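Local atomic coordinates of thioredoxin domain-containing protein (Aeropyrum pernix, PDB entry 3HA9), a protein that is of unknown function but has a thioredoxin-like fold and probably acts as an antioxidant thiol-disulfide oxidoreductase. Residues T23-E28 / M100-I105; I41-A46 / D57-L62; V53-L58 / S130-V135. One frame throughout, in Å; residues are numbered along the deposited sequence.

Interaction 1 of 3, residues T23-E28 / M100-I105; sequences TTIDGE and MFRKFI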
loop_
_atom_site.group_PDB
_atom_site.type_symbol
_atom_site.label_atom_id
_atom_site.label_comp_id
_atom_site.label_asym_id
_atom_site.label_seq_id
_atom_site.Cartn_x
_atom_site.Cartn_y
_atom_site.Cartn_z
ATOM N N THR A 23 4.659 -7.395 -5.864
ATOM C CA THR A 23 4.172 -8.471 -6.738
ATOM C C THR A 23 2.672 -8.296 -6.939
ATOM O O THR A 23 1.908 -8.398 -5.968
ATOM C CB THR A 23 4.397 -9.879 -6.123
ATOM O OG1 THR A 23 3.700 -9.985 -4.869
ATOM C CG2 THR A 23 5.874 -10.160 -5.907
ATOM N N THR A 24 2.235 -8.032 -8.168
ATOM C CA THR A 24 0.796 -7.857 -8.405
ATOM C C THR A 24 0.044 -9.180 -8.261
ATOM O O THR A 24 0.657 -10.251 -8.258
ATOM C CB THR A 24 0.471 -7.221 -9.770
ATOM O OG1 THR A 24 0.706 -8.171 -10.821
ATOM C CG2 THR A 24 1.285 -5.951 -9.984
ATOM N N ILE A 25 -1.278 -9.096 -8.148
ATOM C CA ILE A 25 -2.139 -10.268 -7.912
ATOM C C ILE A 25 -1.970 -11.301 -9.029
ATOM O O ILE A 25 -2.194 -12.507 -8.830
ATOM C CB ILE A 25 -3.623 -9.839 -7.737
ATOM C CG1 ILE A 25 -4.488 -11.014 -7.244
ATOM C CG2 ILE A 25 -4.169 -9.121 -9.010
ATOM C CD1 ILE A 25 -5.932 -10.661 -6.962
ATOM N N ASP A 26 -1.539 -10.811 -10.189
ATOM C CA ASP A 26 -1.305 -11.642 -11.359
ATOM C C ASP A 26 0.127 -12.181 -11.435
ATOM O O ASP A 26 0.446 -13.000 -12.308
ATOM C CB ASP A 26 -1.678 -10.852 -12.612
ATOM C CG ASP A 26 -3.172 -10.575 -12.689
ATOM O OD1 ASP A 26 -3.951 -11.533 -12.526
ATOM O OD2 ASP A 26 -3.572 -9.414 -12.914
ATOM N N GLY A 27 0.974 -11.729 -10.511
ATOM C CA GLY A 27 2.339 -12.237 -10.380
ATOM C C GLY A 27 3.423 -11.402 -11.040
ATOM O O GLY A 27 4.566 -11.841 -11.119
ATOM N N GLU A 28 3.065 -10.208 -11.515
ATOM C CA GLU A 28 4.018 -9.267 -12.114
ATOM C C GLU A 28 4.747 -8.449 -11.041
ATOM O O GLU A 28 4.114 -7.875 -10.158
ATOM C CB GLU A 28 3.285 -8.320 -13.066
ATOM C CG GLU A 28 4.114 -7.119 -13.523
ATOM C CD GLU A 28 3.314 -6.096 -14.325
ATOM O OE1 GLU A 28 3.939 -5.314 -15.080
ATOM O OE2 GLU A 28 2.070 -6.068 -14.207
ATOM N N MET A 100 -11.511 -13.584 -3.329
ATOM C CA MET A 100 -12.102 -12.728 -2.293
ATOM C C MET A 100 -11.594 -11.304 -2.398
ATOM O O MET A 100 -12.365 -10.354 -2.211
ATOM C CB MET A 100 -11.768 -13.281 -0.908
ATOM C CG MET A 100 -12.513 -14.566 -0.576
ATOM S SD MET A 100 -11.940 -15.393 0.952
ATOM C CE MET A 100 -12.152 -14.012 2.100
ATOM N N PHE A 101 -10.293 -11.167 -2.662
ATOM C CA PHE A 101 -9.646 -9.869 -2.791
ATOM C C PHE A 101 -10.242 -9.136 -3.989
ATOM O O PHE A 101 -10.663 -7.984 -3.865
ATOM C CB PHE A 101 -8.132 -10.095 -2.943
ATOM C CG PHE A 101 -7.292 -8.830 -3.110
ATOM C CD1 PHE A 101 -7.708 -7.584 -2.652
ATOM C CD2 PHE A 101 -6.031 -8.946 -3.670
ATOM C CE1 PHE A 101 -6.880 -6.428 -2.807
ATOM C CE2 PHE A 101 -5.190 -7.827 -3.839
ATOM C CZ PHE A 101 -5.608 -6.565 -3.394
ATOM N N ARG A 102 -10.327 -9.826 -5.132
ATOM C CA ARG A 102 -10.934 -9.249 -6.342
ATOM C C ARG A 102 -12.363 -8.813 -6.131
ATOM O O ARG A 102 -12.753 -7.729 -6.581
ATOM C CB ARG A 102 -10.880 -10.246 -7.502
ATOM C CG ARG A 102 -9.492 -10.418 -8.076
ATOM C CD ARG A 102 -9.508 -11.374 -9.277
ATOM N NE ARG A 102 -8.175 -11.860 -9.656
ATOM C CZ ARG A 102 -7.273 -11.175 -10.358
ATOM N NH1 ARG A 102 -7.517 -9.938 -10.772
ATOM N NH2 ARG A 102 -6.115 -11.738 -10.671
ATOM N N LYS A 103 -13.130 -9.656 -5.439
ATOM C CA LYS A 103 -14.534 -9.379 -5.199
ATOM C C LYS A 103 -14.721 -8.139 -4.325
ATOM O O LYS A 103 -15.618 -7.343 -4.566
ATOM C CB LYS A 103 -15.223 -10.603 -4.568
ATOM C CG LYS A 103 -16.717 -10.436 -4.298
ATOM C CD LYS A 103 -17.475 -10.211 -5.582
ATOM C CE LYS A 103 -18.934 -10.579 -5.464
ATOM N NZ LYS A 103 -19.466 -10.855 -6.813
ATOM N N PHE A 104 -13.867 -7.997 -3.318
ATOM C CA PHE A 104 -13.910 -6.831 -2.438
ATOM C C PHE A 104 -13.655 -5.572 -3.247
ATOM O O PHE A 104 -14.409 -4.576 -3.155
ATOM C CB PHE A 104 -12.893 -6.966 -1.287
ATOM C CG PHE A 104 -12.796 -5.747 -0.439
ATOM C CD1 PHE A 104 -13.624 -5.587 0.665
ATOM C CD2 PHE A 104 -11.899 -4.720 -0.765
ATOM C CE1 PHE A 104 -13.553 -4.416 1.447
ATOM C CE2 PHE A 104 -11.827 -3.553 0.009
ATOM C CZ PHE A 104 -12.655 -3.407 1.119
ATOM N N ILE A 105 -12.603 -5.601 -4.060
ATOM C CA ILE A 105 -12.260 -4.437 -4.878
ATOM C C ILE A 105 -13.331 -4.150 -5.940
ATOM O O ILE A 105 -13.651 -2.969 -6.202
ATOM C CB ILE A 105 -10.826 -4.571 -5.493
ATOM C CG1 ILE A 105 -9.785 -4.666 -4.374
ATOM C CG2 ILE A 105 -10.522 -3.410 -6.480
ATOM C CD1 ILE A 105 -9.647 -3.390 -3.485
#
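The type I beta turn from Thr24 to Gly27, which links strands 22-23 and 29-30, sets Ile25 and Asp26 against helix 98-108, where Phe101 and Arg102 receive them. The turn is closed by the backbone bond from Gly27 N to Thr24 O, and Glu28 N also reaches Thr24 OG1 at 3.2 Å. Ile25 is the apolar half of the contact. With CG1 anti to the backbone N (chi1 -170°) and chi2 also extended, its side chain reaches straight out to the helix, and Ile25 CD1 comes to rest over the centre of one face of the Arg102 guanidinium, 3.7 Å from CZ. The CG2 branch of Ile25 lies nearer the far end of the same group, 3.7 Å from Arg102 NH2. Ile25 CD1 also touches the Phe101 ring, meeting CD2 at 3.7 Å, so the methyl is wedged between an aromatic ring and a flat cation. Asp26 takes the guanidinium at its edge: Arg102 NH2 donates to Asp26 OD1 over 2.9 Å, a salt bridge with a bent N-H...O angle of 140°. The oxygen lies close to the guanidinium plane, whereas the nitrogen approaches from above the carboxylate plane. Arg102 is thus gripped twice, by charge at one nitrogen and by a hydrocarbon cover, on the exposed side of the contact. Deeper in, Phe101 packs on Met115 and Met117 of strand 114-117 and on Ala73 and Asp75 of strand 69-75, while Ile25 shares backbone hydrogen bonding with Met115, so the turn lies beside both the helix and strand 114-117, an outer strand of the sheet.

Interaction 2 of 3, residues I41-A46 / D57-L62; sequences ILWFMA and DLLDRL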
loop_
_atom_site.group_PDB
_atom_site.type_symbol
_atom_site.label_atom_id
_atom_site.label_comp_id
_atom_site.label_asym_id
_atom_site.label_seq_id
_atom_site.Cartn_x
_atom_site.Cartn_y
_atom_site.Cartn_z
ATOM N N ILE A 41 -0.459 5.924 -3.314
ATOM C CA ILE A 41 -1.014 5.492 -2.039
ATOM C C ILE A 41 -0.924 3.970 -1.902
ATOM O O ILE A 41 -1.544 3.245 -2.680
ATOM C CB ILE A 41 -2.499 5.963 -1.876
ATOM C CG1 ILE A 41 -2.594 7.492 -2.040
ATOM C CG2 ILE A 41 -3.073 5.441 -0.539
ATOM C CD1 ILE A 41 -3.992 8.069 -1.841
ATOM N N LEU A 42 -0.140 3.498 -0.924
ATOM C CA LEU A 42 -0.091 2.077 -0.600
ATOM C C LEU A 42 -1.148 1.820 0.461
ATOM O O LEU A 42 -1.103 2.407 1.537
ATOM C CB LEU A 42 1.297 1.659 -0.081
ATOM C CG LEU A 42 2.503 2.008 -0.952
ATOM C CD1 LEU A 42 3.764 1.340 -0.362
ATOM C CD2 LEU A 42 2.285 1.537 -2.378
ATOM N N TRP A 43 -2.130 0.984 0.142
ATOM C CA TRP A 43 -3.195 0.716 1.088
ATOM C C TRP A 43 -3.092 -0.743 1.528
ATOM O O TRP A 43 -3.395 -1.644 0.740
ATOM C CB TRP A 43 -4.549 0.977 0.429
ATOM C CG TRP A 43 -5.704 0.678 1.352
ATOM C CD1 TRP A 43 -5.714 0.779 2.716
ATOM C CD2 TRP A 43 -6.997 0.226 0.971
ATOM N NE1 TRP A 43 -6.940 0.408 3.210
ATOM C CE2 TRP A 43 -7.749 0.063 2.158
ATOM C CE3 TRP A 43 -7.594 -0.085 -0.262
ATOM C CZ2 TRP A 43 -9.085 -0.386 2.153
ATOM C CZ3 TRP A 43 -8.944 -0.533 -0.267
ATOM C CH2 TRP A 43 -9.669 -0.667 0.939
ATOM N N PHE A 44 -2.661 -0.952 2.779
ATOM C CA PHE A 44 -2.502 -2.308 3.333
ATOM C C PHE A 44 -3.822 -2.707 3.946
ATOM O O PHE A 44 -4.327 -2.009 4.821
ATOM C CB PHE A 44 -1.398 -2.311 4.392
ATOM C CG PHE A 44 -0.025 -2.101 3.814
ATOM C CD1 PHE A 44 0.765 -3.212 3.488
ATOM C CD2 PHE A 44 0.464 -0.806 3.548
ATOM C CE1 PHE A 44 2.038 -3.042 2.933
ATOM C CE2 PHE A 44 1.743 -0.621 2.987
ATOM C CZ PHE A 44 2.516 -1.717 2.675
ATOM N N MET A 45 -4.385 -3.813 3.459
ATOM C CA MET A 45 -5.771 -4.159 3.804
ATOM C C MET A 45 -6.009 -5.666 3.791
ATOM O O MET A 45 -5.085 -6.445 3.551
ATOM C CB MET A 45 -6.768 -3.392 2.907
ATOM C CG MET A 45 -6.476 -3.416 1.382
ATOM S SD MET A 45 -6.675 -5.019 0.558
ATOM C CE MET A 45 -8.451 -5.131 0.542
ATOM N N ALA A 46 -7.245 -6.057 4.089
ATOM C CA ALA A 46 -7.691 -7.455 4.023
ATOM C C ALA A 46 -9.145 -7.417 3.624
ATOM O O ALA A 46 -9.861 -6.459 3.966
ATOM C CB ALA A 46 -7.519 -8.140 5.394
ATOM N N ASP A 57 -14.295 3.484 0.036
ATOM C CA ASP A 57 -15.170 4.609 -0.334
ATOM C C ASP A 57 -14.366 5.910 -0.501
ATOM O O ASP A 57 -14.492 6.597 -1.520
ATOM C CB ASP A 57 -16.306 4.732 0.688
ATOM C CG ASP A 57 -17.220 5.934 0.428
ATOM O OD1 ASP A 57 -18.323 5.733 -0.125
ATOM O OD2 ASP A 57 -16.843 7.075 0.794
ATOM N N LEU A 58 -13.492 6.196 0.465
ATOM C CA LEU A 58 -12.655 7.398 0.418
ATOM C C LEU A 58 -11.680 7.419 -0.743
ATOM O O LEU A 58 -11.559 8.428 -1.431
ATOM C CB LEU A 58 -11.898 7.600 1.729
ATOM C CG LEU A 58 -12.736 7.845 2.971
ATOM C CD1 LEU A 58 -11.842 8.404 4.076
ATOM C CD2 LEU A 58 -13.874 8.828 2.653
ATOM N N LEU A 59 -10.974 6.311 -0.943
ATOM C CA LEU A 59 -10.025 6.213 -2.034
ATOM C C LEU A 59 -10.681 6.318 -3.430
ATOM O O LEU A 59 -10.086 6.850 -4.366
ATOM C CB LEU A 59 -9.205 4.932 -1.871
ATOM C CG LEU A 59 -8.334 4.889 -0.607
ATOM C CD1 LEU A 59 -7.703 3.476 -0.430
ATOM C CD2 LEU A 59 -7.243 5.948 -0.681
ATOM N N ASP A 60 -11.911 5.824 -3.554
ATOM C CA ASP A 60 -12.670 5.947 -4.811
ATOM C C ASP A 60 -12.889 7.406 -5.165
ATOM O O ASP A 60 -12.676 7.838 -6.311
ATOM C CB ASP A 60 -14.044 5.276 -4.668
ATOM C CG ASP A 60 -13.972 3.768 -4.663
ATOM O OD1 ASP A 60 -12.967 3.194 -5.135
ATOM O OD2 ASP A 60 -14.943 3.142 -4.174
ATOM N N ARG A 61 -13.319 8.163 -4.169
ATOM C CA ARG A 61 -13.615 9.568 -4.380
ATOM C C ARG A 61 -12.347 10.341 -4.661
ATOM O O ARG A 61 -12.333 11.188 -5.551
ATOM C CB ARG A 61 -14.359 10.143 -3.177
ATOM C CG ARG A 61 -15.784 9.632 -3.105
ATOM C CD ARG A 61 -16.257 9.511 -1.676
ATOM N NE ARG A 61 -16.435 10.819 -1.057
ATOM C CZ ARG A 61 -16.827 10.993 0.198
ATOM N NH1 ARG A 61 -17.090 9.943 0.965
ATOM N NH2 ARG A 61 -16.951 12.215 0.682
ATOM N N LEU A 62 -11.268 10.028 -3.936
ATOM C CA LEU A 62 -10.009 10.741 -4.146
ATOM C C LEU A 62 -9.420 10.422 -5.519
ATOM O O LEU A 62 -8.868 11.303 -6.181
ATOM C CB LEU A 62 -9.016 10.444 -3.013
ATOM C CG LEU A 62 -9.445 11.059 -1.673
ATOM C CD1 LEU A 62 -8.732 10.404 -0.508
ATOM C CD2 LEU A 62 -9.206 12.561 -1.675
#
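Leu59 of helix 52-65 reaches toward strand 39-45 and divides its two methyl groups between Ile41 and Trp43. Its CG stands anti to the carbonyl carbon (chi1 -64°), which presents the isopropyl fork to the sheet. The CD1 branch of Leu59 lies over one face of the Trp43 indole, displaced toward the rim, and approaches CE3 and CD2 alike, at 3.6 Å from Trp43 CE3. The other branch, Leu59 CD2, meets Ile41 CD1 at 4.1 Å, a looser apolar touch. Trp43 and Ile41, two residues apart on the strand, both turn toward the helix, and Leu59 fits against the pair. On the indole's opposite face Met45 CG sits 3.6 Å above the plane, over the ring centre, so the ring is held flat between a leucine methyl and a methionine methylene. Its one polar atom, NE1, is buried yet satisfied by a hydrogen bond to Asp132 OD1, which helps to fix the rotation of the indole. The contact is wholly buried and belongs to the beta-alpha-beta unit of strand 39-45, helix 52-65 and strand 69-75, in which the helix packs against the sheet. Strand 39-45 is flanked by strand 69-75, paired through Ile72, and by strand 133-138, whose Ile134 touches both Ile41 and Trp43; on the helix, Leu59 also packs on Trp113, and Leu62 on Leu155 and Ile159 of helix 152-161.

Interaction 3 of 3, residues V53-L58 / S130-V135; sequences VYMADL and SIDYIV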
loop_
_atom_site.group_PDB
_atom_site.type_symbol
_atom_site.label_atom_id
_atom_site.label_comp_id
_atom_site.label_asym_id
_atom_site.label_seq_id
_atom_site.Cartn_x
_atom_site.Cartn_y
_atom_site.Cartn_z
ATOM N N VAL A 53 -14.091 -1.182 4.065
ATOM C CA VAL A 53 -15.177 -0.775 3.174
ATOM C C VAL A 53 -15.280 0.756 3.123
ATOM O O VAL A 53 -15.413 1.349 2.027
ATOM C CB VAL A 53 -16.529 -1.440 3.569
ATOM C CG1 VAL A 53 -17.673 -0.910 2.709
ATOM C CG2 VAL A 53 -16.416 -2.973 3.421
ATOM N N TYR A 54 -15.243 1.391 4.297
ATOM C CA TYR A 54 -15.254 2.854 4.346
ATOM C C TYR A 54 -13.979 3.433 3.707
ATOM O O TYR A 54 -14.043 4.413 2.954
ATOM C CB TYR A 54 -15.443 3.386 5.783
ATOM C CG TYR A 54 -15.271 4.885 5.858
ATOM C CD1 TYR A 54 -16.198 5.736 5.251
ATOM C CD2 TYR A 54 -14.164 5.459 6.497
ATOM C CE1 TYR A 54 -16.036 7.118 5.285
ATOM C CE2 TYR A 54 -13.998 6.839 6.539
ATOM C CZ TYR A 54 -14.941 7.663 5.933
ATOM O OH TYR A 54 -14.799 9.034 5.959
ATOM N N MET A 55 -12.813 2.854 4.015
ATOM C CA MET A 55 -11.581 3.346 3.365
ATOM C C MET A 55 -11.671 3.248 1.840
ATOM O O MET A 55 -11.216 4.139 1.126
ATOM C CB MET A 55 -10.314 2.614 3.879
ATOM C CG MET A 55 -8.997 3.235 3.362
ATOM S SD MET A 55 -8.751 5.021 3.662
ATOM C CE MET A 55 -8.797 4.997 5.413
ATOM N N ALA A 56 -12.263 2.167 1.332
ATOM C CA ALA A 56 -12.382 2.010 -0.117
ATOM C C ALA A 56 -13.240 3.142 -0.692
ATOM O O ALA A 56 -12.919 3.713 -1.734
ATOM C CB ALA A 56 -12.971 0.641 -0.473
ATOM N N ASP A 57 -14.295 3.484 0.036
ATOM C CA ASP A 57 -15.170 4.609 -0.334
ATOM C C ASP A 57 -14.366 5.910 -0.501
ATOM O O ASP A 57 -14.492 6.597 -1.520
ATOM C CB ASP A 57 -16.306 4.732 0.688
ATOM C CG ASP A 57 -17.220 5.934 0.428
ATOM O OD1 ASP A 57 -18.323 5.733 -0.125
ATOM O OD2 ASP A 57 -16.843 7.075 0.794
ATOM N N LEU A 58 -13.492 6.196 0.465
ATOM C CA LEU A 58 -12.655 7.398 0.418
ATOM C C LEU A 58 -11.680 7.419 -0.743
ATOM O O LEU A 58 -11.559 8.428 -1.431
ATOM C CB LEU A 58 -11.898 7.600 1.729
ATOM C CG LEU A 58 -12.736 7.845 2.971
ATOM C CD1 LEU A 58 -11.842 8.404 4.076
ATOM C CD2 LEU A 58 -13.874 8.828 2.653
ATOM N N SER A 130 -1.731 -2.103 11.171
ATOM C CA SER A 130 -3.130 -2.604 11.200
ATOM C C SER A 130 -3.524 -3.158 9.843
ATOM O O SER A 130 -2.736 -3.082 8.891
ATOM C CB SER A 130 -4.092 -1.463 11.556
ATOM O OG SER A 130 -4.247 -0.578 10.443
ATOM N N ILE A 131 -4.731 -3.719 9.762
ATOM C CA ILE A 131 -5.262 -4.218 8.490
ATOM C C ILE A 131 -6.013 -3.150 7.681
ATOM O O ILE A 131 -6.729 -3.474 6.742
ATOM C CB ILE A 131 -6.182 -5.457 8.706
ATOM C CG1 ILE A 131 -7.364 -5.086 9.600
ATOM C CG2 ILE A 131 -5.377 -6.622 9.297
ATOM C CD1 ILE A 131 -8.404 -6.198 9.738
ATOM N N ASP A 132 -5.845 -1.883 8.050
ATOM C CA ASP A 132 -6.381 -0.768 7.262
ATOM C C ASP A 132 -5.395 0.376 7.444
ATOM O O ASP A 132 -5.614 1.308 8.225
ATOM C CB ASP A 132 -7.811 -0.405 7.707
ATOM C CG ASP A 132 -8.495 0.608 6.786
ATOM O OD1 ASP A 132 -7.843 1.143 5.867
ATOM O OD2 ASP A 132 -9.699 0.920 7.018
ATOM N N TYR A 133 -4.296 0.298 6.705
ATOM C CA TYR A 133 -3.152 1.168 6.954
ATOM C C TYR A 133 -2.732 1.791 5.648
ATOM O O TYR A 133 -2.683 1.120 4.628
ATOM C CB TYR A 133 -1.999 0.334 7.561
ATOM C CG TYR A 133 -0.791 1.142 8.023
ATOM C CD1 TYR A 133 -0.744 1.685 9.311
ATOM C CD2 TYR A 133 0.311 1.329 7.178
ATOM C CE1 TYR A 133 0.362 2.411 9.733
ATOM C CE2 TYR A 133 1.430 2.078 7.591
ATOM C CZ TYR A 133 1.440 2.601 8.873
ATOM O OH TYR A 133 2.519 3.337 9.297
ATOM N N ILE A 134 -2.414 3.081 5.695
ATOM C CA ILE A 134 -2.173 3.882 4.499
ATOM C C ILE A 134 -0.752 4.441 4.542
ATOM O O ILE A 134 -0.324 4.967 5.573
ATOM C CB ILE A 134 -3.208 5.055 4.449
ATOM C CG1 ILE A 134 -4.610 4.535 4.078
ATOM C CG2 ILE A 134 -2.746 6.196 3.520
ATOM C CD1 ILE A 134 -4.772 4.176 2.603
ATOM N N VAL A 135 -0.002 4.270 3.454
ATOM C CA VAL A 135 1.255 5.018 3.241
ATOM C C VAL A 135 1.106 5.875 1.982
ATOM O O VAL A 135 0.824 5.351 0.898
ATOM C CB VAL A 135 2.465 4.072 3.076
ATOM C CG1 VAL A 135 3.775 4.878 2.902
ATOM C CG2 VAL A 135 2.574 3.157 4.279
#
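Met55, in the first turn of helix 52-65, lies across the carboxylate of Asp132 and reaches on to Ile134 of strand 133-138. Met55 CB meets both carboxylate oxygens of Asp132, OD1 at 3.5 Å and OD2 at 3.6 Å. Met55 CG, anti to the backbone N (chi1 -172°), stays beside the same group and lies 3.5 Å from Asp132 OD1. The chain then bends at chi2 (54°), and Met55 SD comes to 4.2 Å from Ile134 CG1, an apolar touch. A further bend at chi3 folds Met55 CE back toward the carboxylate, 4.0 Å from Asp132 OD1. The thioether side chain thus lies along one side of a buried acidic group. The oxygens find their polar partners elsewhere: OD1 accepts from Trp43 NE1 and OD2 is hydrogen-bonded to Ser51 OG, the residue within the Cys49-Cys52 disulfide loop. Asp132 N in turn is held by Ser130 OG at 3.2 Å in an ST turn, which steadies the bend leading into the strand. Replacing Asp132 with an alanine would probably leave Trp43 NE1 and the Ser51 hydroxyl without their mate, and open a gap beside Met55. The chemistry is that of a buried carboxylate with methionine CB and CG against one side and a hydrogen bond at each oxygen. Those two bonds hold the group between Trp43 and Ser51, and so tie the loop before strand 133-138 to the segment that carries the CxxC disulfide.

In the fold
From the N terminus, the chain passes the 23-28 turn, runs through strand 39-45 and the CxxC, and enters helix 52-65. Interaction 2 closes the short loop between that strand and helix, and lies nested within the much longer loop closed by interaction 1 when helix 98-108 returns to the turn. Interaction 3 begins on the same helix, sharing Asp57 and Leu58 with interaction 2, and closes only at strand 133-138, so it crosses interaction 1. Interactions 2 and 3 fix one helix over two neighbouring antiparallel strands, their centres about 5 Å apart. Phe104 of helix 98-108 joins the groups, packing on Trp43, Met45 and Val53.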